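Long-range contact in protein kinase domain-containing protein (Chaetomium thermophilum, PDB 6Z3U), which is the kinase subunit of the CAK complex and probably transfers phosphate from ATP to serine and threonine residues, including those of the RNA polymerase II C-terminal domain: residues Tyr261-Leu266 with Gly275-Trp280. Sequence-based numbering, arbitrary orientation.
Sequences YRPPEL and GAVDIW
Pro263 and Pro264 lie side by side over one face of the Trp280 indole, joining the APE motif of the kinase C-lobe, here Pro-Pro-Glu at the end of the activation segment, to the start of helix 276-291, the αF helix of the kinase fold. Two CH-pi contacts divide the ring system between them. CA of Pro263 sits 3.5 Å from the centroid of the five-membered ring of Trp280, 10° off its normal; CD of Pro264 stands 3.4 Å from the centroid of the six-membered ring, only 5° off. Trp280 carries CG anti to its own N (chi1 177°), which swings the indole off the helix and under the prolines. With an alanine in place of this tryptophan, both prolines would probably lose their aromatic floor, opening a gap between the APE segment and the helix.

Apolar packing continues one turn back along the helix. CG of Pro263 rests 3.8 Å from CB of Val277, while CD1 of Leu266 meets CG1 of the same valine at 3.5 Å, the two side chains crossing at about a right angle.

Among the polar groups, Glu265 bends at chi2 and brings OE2 to 3.3 Å from CG1 of Val277, but its charge is answered by Arg371, which salt-bridges OE1 and also hydrogen-bonds the carbonyl of Ala276. That arginine thus ties the APE glutamate to the first turn of the helix, a link well known in protein kinases. Tyr261, whose side chain lies about 6 Å from that of Asp220, the predicted proton acceptor, hydrogen-bonds Glu288, farther along the same helix, through its hydroxyl, and the main-chain O of Tyr261 accepts a hydrogen bond from Ser281 OG. That carbonyl O of Tyr261 also lies near the indole plane, at the ring edge, 3.3 Å from CD1 of Trp280.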
loop_
_atom_site.group_PDB
_atom_site.type_symbol
_atom_site.label_atom_id
_atom_site.label_comp_id
_atom_site.label_asym_id
_atom_site.label_seq_id
_atom_site.Cartn_x
_atom_site.Cartn_y
_atom_site.Cartn_z
ATOM N N TYR B 261 -2.038 -4.604 23.450
ATOM C CA TYR B 261 -2.184 -5.631 22.427
ATOM C C TYR B 261 -0.874 -5.909 21.698
ATOM O O TYR B 261 -0.874 -6.645 20.705
ATOM C CB TYR B 261 -3.270 -5.218 21.431
ATOM C CG TYR B 261 -4.538 -4.744 22.108
ATOM C CD1 TYR B 261 -4.674 -3.424 22.519
ATOM C CD2 TYR B 261 -5.587 -5.618 22.356
ATOM C CE1 TYR B 261 -5.819 -2.986 23.146
ATOM C CE2 TYR B 261 -6.742 -5.186 22.985
ATOM C CZ TYR B 261 -6.848 -3.868 23.377
ATOM O OH TYR B 261 -7.987 -3.425 24.002
ATOM N N ARG B 262 0.242 -5.348 22.178
ATOM C CA ARG B 262 1.531 -5.495 21.508
ATOM C C ARG B 262 2.110 -6.876 21.799
ATOM O O ARG B 262 2.141 -7.293 22.962
ATOM C CB ARG B 262 2.514 -4.433 21.992
ATOM C CG ARG B 262 3.659 -4.152 21.031
ATOM C CD ARG B 262 4.741 -3.292 21.676
ATOM N NE ARG B 262 4.223 -2.114 22.366
ATOM C CZ ARG B 262 3.842 -0.988 21.773
ATOM N NH1 ARG B 262 3.908 -0.867 20.456
ATOM N NH2 ARG B 262 3.391 0.020 22.507
ATOM N N PRO B 263 2.581 -7.606 20.792
ATOM C CA PRO B 263 3.151 -8.933 21.052
ATOM C C PRO B 263 4.507 -8.817 21.719
ATOM O O PRO B 263 5.136 -7.748 21.688
ATOM C CB PRO B 263 3.266 -9.550 19.650
ATOM C CG PRO B 263 3.409 -8.384 18.745
ATOM C CD PRO B 263 2.593 -7.275 19.355
ATOM N N PRO B 264 5.002 -9.900 22.326
ATOM C CA PRO B 264 6.298 -9.807 23.021
ATOM C C PRO B 264 7.462 -9.491 22.098
ATOM O O PRO B 264 8.379 -8.762 22.497
ATOM C CB PRO B 264 6.440 -11.187 23.681
ATOM C CG PRO B 264 5.509 -12.085 22.927
ATOM C CD PRO B 264 4.370 -11.219 22.495
ATOM N N GLU B 265 7.464 -10.026 20.875
ATOM C CA GLU B 265 8.588 -9.773 19.980
ATOM C C GLU B 265 8.712 -8.290 19.652
ATOM O O GLU B 265 9.827 -7.787 19.470
ATOM C CB GLU B 265 8.449 -10.610 18.703
ATOM C CG GLU B 265 7.250 -10.284 17.818
ATOM C CD GLU B 265 6.069 -11.213 18.046
ATOM O OE1 GLU B 265 5.905 -11.713 19.179
ATOM O OE2 GLU B 265 5.306 -11.449 17.083
ATOM N N LEU B 266 7.590 -7.571 19.591
ATOM C CA LEU B 266 7.647 -6.130 19.365
ATOM C C LEU B 266 8.041 -5.392 20.639
ATOM O O LEU B 266 8.777 -4.400 20.582
ATOM C CB LEU B 266 6.303 -5.623 18.843
ATOM C CG LEU B 266 6.204 -5.400 17.330
ATOM C CD1 LEU B 266 6.784 -6.570 16.550
ATOM C CD2 LEU B 266 4.760 -5.157 16.919
ATOM N N GLY B 275 3.217 -11.684 10.075
ATOM C CA GLY B 275 1.808 -11.615 10.422
ATOM C C GLY B 275 1.522 -11.976 11.866
ATOM O O GLY B 275 0.511 -11.545 12.428
ATOM N N ALA B 276 2.398 -12.770 12.485
ATOM C CA ALA B 276 2.145 -13.219 13.848
ATOM C C ALA B 276 1.896 -12.050 14.793
ATOM O O ALA B 276 1.188 -12.202 15.795
ATOM C CB ALA B 276 3.320 -14.061 14.348
ATOM N N VAL B 277 2.452 -10.876 14.490
ATOM C CA VAL B 277 2.263 -9.732 15.377
ATOM C C VAL B 277 0.792 -9.340 15.438
ATOM O O VAL B 277 0.294 -8.917 16.488
ATOM C CB VAL B 277 3.141 -8.548 14.931
ATOM C CG1 VAL B 277 4.610 -8.903 15.066
ATOM C CG2 VAL B 277 2.803 -8.128 13.507
ATOM N N ASP B 278 0.073 -9.467 14.318
ATOM C CA ASP B 278 -1.351 -9.142 14.314
ATOM C C ASP B 278 -2.180 -10.222 14.999
ATOM O O ASP B 278 -3.171 -9.913 15.670
ATOM C CB ASP B 278 -1.851 -8.929 12.885
ATOM C CG ASP B 278 -1.535 -7.545 12.354
ATOM O OD1 ASP B 278 -1.413 -6.603 13.165
ATOM O OD2 ASP B 278 -1.428 -7.395 11.120
ATOM N N ILE B 279 -1.801 -11.491 14.834
ATOM C CA ILE B 279 -2.554 -12.575 15.458
ATOM C C ILE B 279 -2.558 -12.412 16.973
ATOM O O ILE B 279 -3.571 -12.668 17.635
ATOM C CB ILE B 279 -1.976 -13.937 15.028
ATOM C CG1 ILE B 279 -2.669 -14.439 13.759
ATOM C CG2 ILE B 279 -2.113 -14.963 16.133
ATOM C CD1 ILE B 279 -2.592 -13.488 12.596
ATOM N N TRP B 280 -1.437 -11.967 17.543
ATOM C CA TRP B 280 -1.381 -11.746 18.984
ATOM C C TRP B 280 -2.421 -10.727 19.424
ATOM O O TRP B 280 -3.128 -10.932 20.417
ATOM C CB TRP B 280 0.015 -11.276 19.390
ATOM C CG TRP B 280 0.140 -10.950 20.848
ATOM C CD1 TRP B 280 -0.243 -9.792 21.468
ATOM C CD2 TRP B 280 0.701 -11.783 21.867
ATOM N NE1 TRP B 280 0.038 -9.860 22.811
ATOM C CE2 TRP B 280 0.618 -11.071 23.080
ATOM C CE3 TRP B 280 1.262 -13.062 21.871
ATOM C CZ2 TRP B 280 1.079 -11.597 24.284
ATOM C CZ3 TRP B 280 1.717 -13.582 23.067
ATOM C CH2 TRP B 280 1.623 -12.850 24.257
#